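Local coordinates for putative endonuclease/exonuclease/phosphatase family protein (Bacteroides thetaiotaomicron, PDB 3MPR), which is probably a metal-dependent nuclease of the endonuclease/exonuclease/phosphatase family, acting on phosphodiester bonds of nucleic acids, at residues 68-73 against 96-101. Residues are numbered along the deposited sequence; the frame is centred on the assembly and turned at random.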
loop_
_atom_site.group_PDB
_atom_site.type_symbol
_atom_site.label_atom_id
_atom_site.label_comp_id
_atom_site.label_asym_id
_atom_site.label_seq_id
_atom_site.Cartn_x
_atom_site.Cartn_y
_atom_site.Cartn_z
ATOM N N ASP A 68 -15.357 6.392 13.374
ATOM C CA ASP A 68 -16.500 5.772 14.041
ATOM C C ASP A 68 -17.026 4.665 13.142
ATOM O O ASP A 68 -16.541 4.492 12.023
ATOM C CB ASP A 68 -17.598 6.793 14.305
ATOM C CG ASP A 68 -18.381 6.492 15.585
ATOM O OD1 ASP A 68 -18.493 5.299 15.986
ATOM O OD2 ASP A 68 -18.886 7.459 16.189
ATOM N N TYR A 69 -18.014 3.917 13.613
ATOM C CA TYR A 69 -18.659 2.932 12.752
ATOM C C TYR A 69 -20.175 2.981 12.894
ATOM O O TYR A 69 -20.702 3.483 13.886
ATOM C CB TYR A 69 -18.135 1.517 13.042
ATOM C CG TYR A 69 -18.449 1.017 14.448
ATOM C CD1 TYR A 69 -17.524 1.148 15.477
ATOM C CD2 TYR A 69 -19.676 0.432 14.739
ATOM C CE1 TYR A 69 -17.813 0.694 16.763
ATOM C CE2 TYR A 69 -19.975 -0.022 16.017
ATOM C CZ TYR A 69 -19.040 0.114 17.021
ATOM O OH TYR A 69 -19.332 -0.334 18.286
ATOM N N ILE A 70 -20.867 2.453 11.892
ATOM C CA ILE A 70 -22.309 2.280 11.953
ATOM C C ILE A 70 -22.614 0.861 11.521
ATOM O O ILE A 70 -21.792 0.227 10.858
ATOM C CB ILE A 70 -23.036 3.252 11.028
ATOM C CG1 ILE A 70 -22.498 3.133 9.601
ATOM C CG2 ILE A 70 -22.879 4.697 11.525
ATOM C CD1 ILE A 70 -23.219 4.031 8.611
ATOM N N GLY A 71 -23.782 0.354 11.908
ATOM C CA GLY A 71 -24.205 -0.969 11.483
ATOM C C GLY A 71 -24.537 -1.844 12.674
ATOM O O GLY A 71 -23.775 -1.883 13.637
ATOM N N VAL A 72 -25.662 -2.551 12.609
ATOM C CA VAL A 72 -26.117 -3.361 13.738
ATOM C C VAL A 72 -25.857 -4.852 13.554
ATOM O O VAL A 72 -25.534 -5.306 12.460
ATOM C CB VAL A 72 -27.618 -3.151 14.024
ATOM C CG1 VAL A 72 -27.929 -1.668 14.198
ATOM C CG2 VAL A 72 -28.457 -3.765 12.908
ATOM N N GLY A 73 -26.002 -5.610 14.638
ATOM C CA GLY A 73 -25.797 -7.050 14.616
ATOM C C GLY A 73 -26.839 -7.760 13.783
ATOM O O GLY A 73 -28.031 -7.451 13.878
ATOM N N VAL A 96 -25.857 11.778 7.256
ATOM C CA VAL A 96 -27.157 12.401 7.046
ATOM C C VAL A 96 -28.213 11.439 7.552
ATOM O O VAL A 96 -29.151 11.832 8.241
ATOM C CB VAL A 96 -27.404 12.692 5.557
ATOM C CG1 VAL A 96 -28.783 13.299 5.349
ATOM C CG2 VAL A 96 -26.330 13.622 5.003
ATOM N N GLU A 97 -28.027 10.165 7.225
ATOM C CA GLU A 97 -28.990 9.119 7.532
ATOM C C GLU A 97 -28.220 7.805 7.542
ATOM O O GLU A 97 -27.231 7.662 6.827
ATOM C CB GLU A 97 -30.041 9.072 6.418
ATOM C CG GLU A 97 -31.445 8.877 6.877
ATOM C CD GLU A 97 -32.372 8.461 5.753
ATOM O OE1 GLU A 97 -32.446 9.161 4.713
ATOM O OE2 GLU A 97 -33.023 7.421 5.915
ATOM N N LYS A 98 -28.664 6.844 8.345
ATOM C CA LYS A 98 -28.051 5.517 8.345
ATOM C C LYS A 98 -29.109 4.458 8.633
ATOM O O LYS A 98 -30.134 4.750 9.245
ATOM C CB LYS A 98 -26.965 5.430 9.401
ATOM C CG LYS A 98 -27.501 5.517 10.823
ATOM C CD LYS A 98 -26.384 5.256 11.832
ATOM C CE LYS A 98 -26.839 5.555 13.271
ATOM N NZ LYS A 98 -25.834 5.029 14.254
ATOM N N GLY A 99 -28.855 3.226 8.214
ATOM C CA GLY A 99 -29.817 2.159 8.446
ATOM C C GLY A 99 -29.263 0.779 8.157
ATOM O O GLY A 99 -28.075 0.615 7.863
ATOM N N ASP A 100 -30.134 -0.219 8.243
ATOM C CA ASP A 100 -29.763 -1.606 7.959
ATOM C C ASP A 100 -31.010 -2.295 7.441
ATOM O O ASP A 100 -32.122 -1.968 7.863
ATOM C CB ASP A 100 -29.311 -2.334 9.234
ATOM C CG ASP A 100 -28.371 -1.499 10.088
ATOM O OD1 ASP A 100 -28.874 -0.653 10.855
ATOM O OD2 ASP A 100 -27.133 -1.689 9.998
ATOM N N PHE A 101 -30.828 -3.244 6.539
ATOM C CA PHE A 101 -31.914 -4.111 6.110
ATOM C C PHE A 101 -31.385 -5.531 5.925
ATOM O O PHE A 101 -30.221 -5.721 5.547
ATOM C CB PHE A 101 -32.603 -3.577 4.835
ATOM C CG PHE A 101 -31.673 -3.371 3.651
ATOM C CD1 PHE A 101 -31.010 -2.168 3.469
ATOM C CD2 PHE A 101 -31.519 -4.362 2.692
ATOM C CE1 PHE A 101 -30.173 -1.974 2.373
ATOM C CE2 PHE A 101 -30.681 -4.179 1.600
ATOM C CZ PHE A 101 -30.009 -2.980 1.441
HETATM O O HOH W 1 -25.612 1.723 13.606
#
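D100 reaches from the outermost strand of one β-sheet to the chain that leaves the edge strand of the other, and its carboxylate takes the backbone N-H of V72. The bond from V72 N to D100 OD2 measures 3.1 Å and is fairly straight, 158° at the hydrogen, but the donor comes from above the carboxylate plane, 50° out of it. OD2 is also hydrogen-bonded to S123 OG on the neighbouring strand 121-129, so two partners grip one oxygen. G71 packs its CA 3.4 Å from the same D100 OD2, and its backbone takes a shape in which any side chain would collide with I70 O. The V72 methyls close over the rest of the carboxylate, V72 CG2 lying 3.6 Å from D100 CG and CG1 near OD1; both side chains also touch I121. Without the carboxylate, as with an alanine here, the V72 N-H and the S123 hydroxyl would probably lose this partner, and the valine methyls one of their covers.

The solvent side is held less firmly: exposed K98 lies across buried I70. With CG placed between the two backbone branches (chi1 67°) and the chain extended beyond it, K98 CD comes to 3.6 Å from I70 CG2. K98 NZ makes a weak hydrogen bond, 3.4 Å, to a water oxygen that accepts the G71 N-H more closely. The end of strand 67-70 and the loop after it are thus joined to strand 93-102 by the V72-D100 bond and side-chain contacts, the water adding little, where the two mixed sheets of the DNase I-like α/β-sandwich meet at their margin.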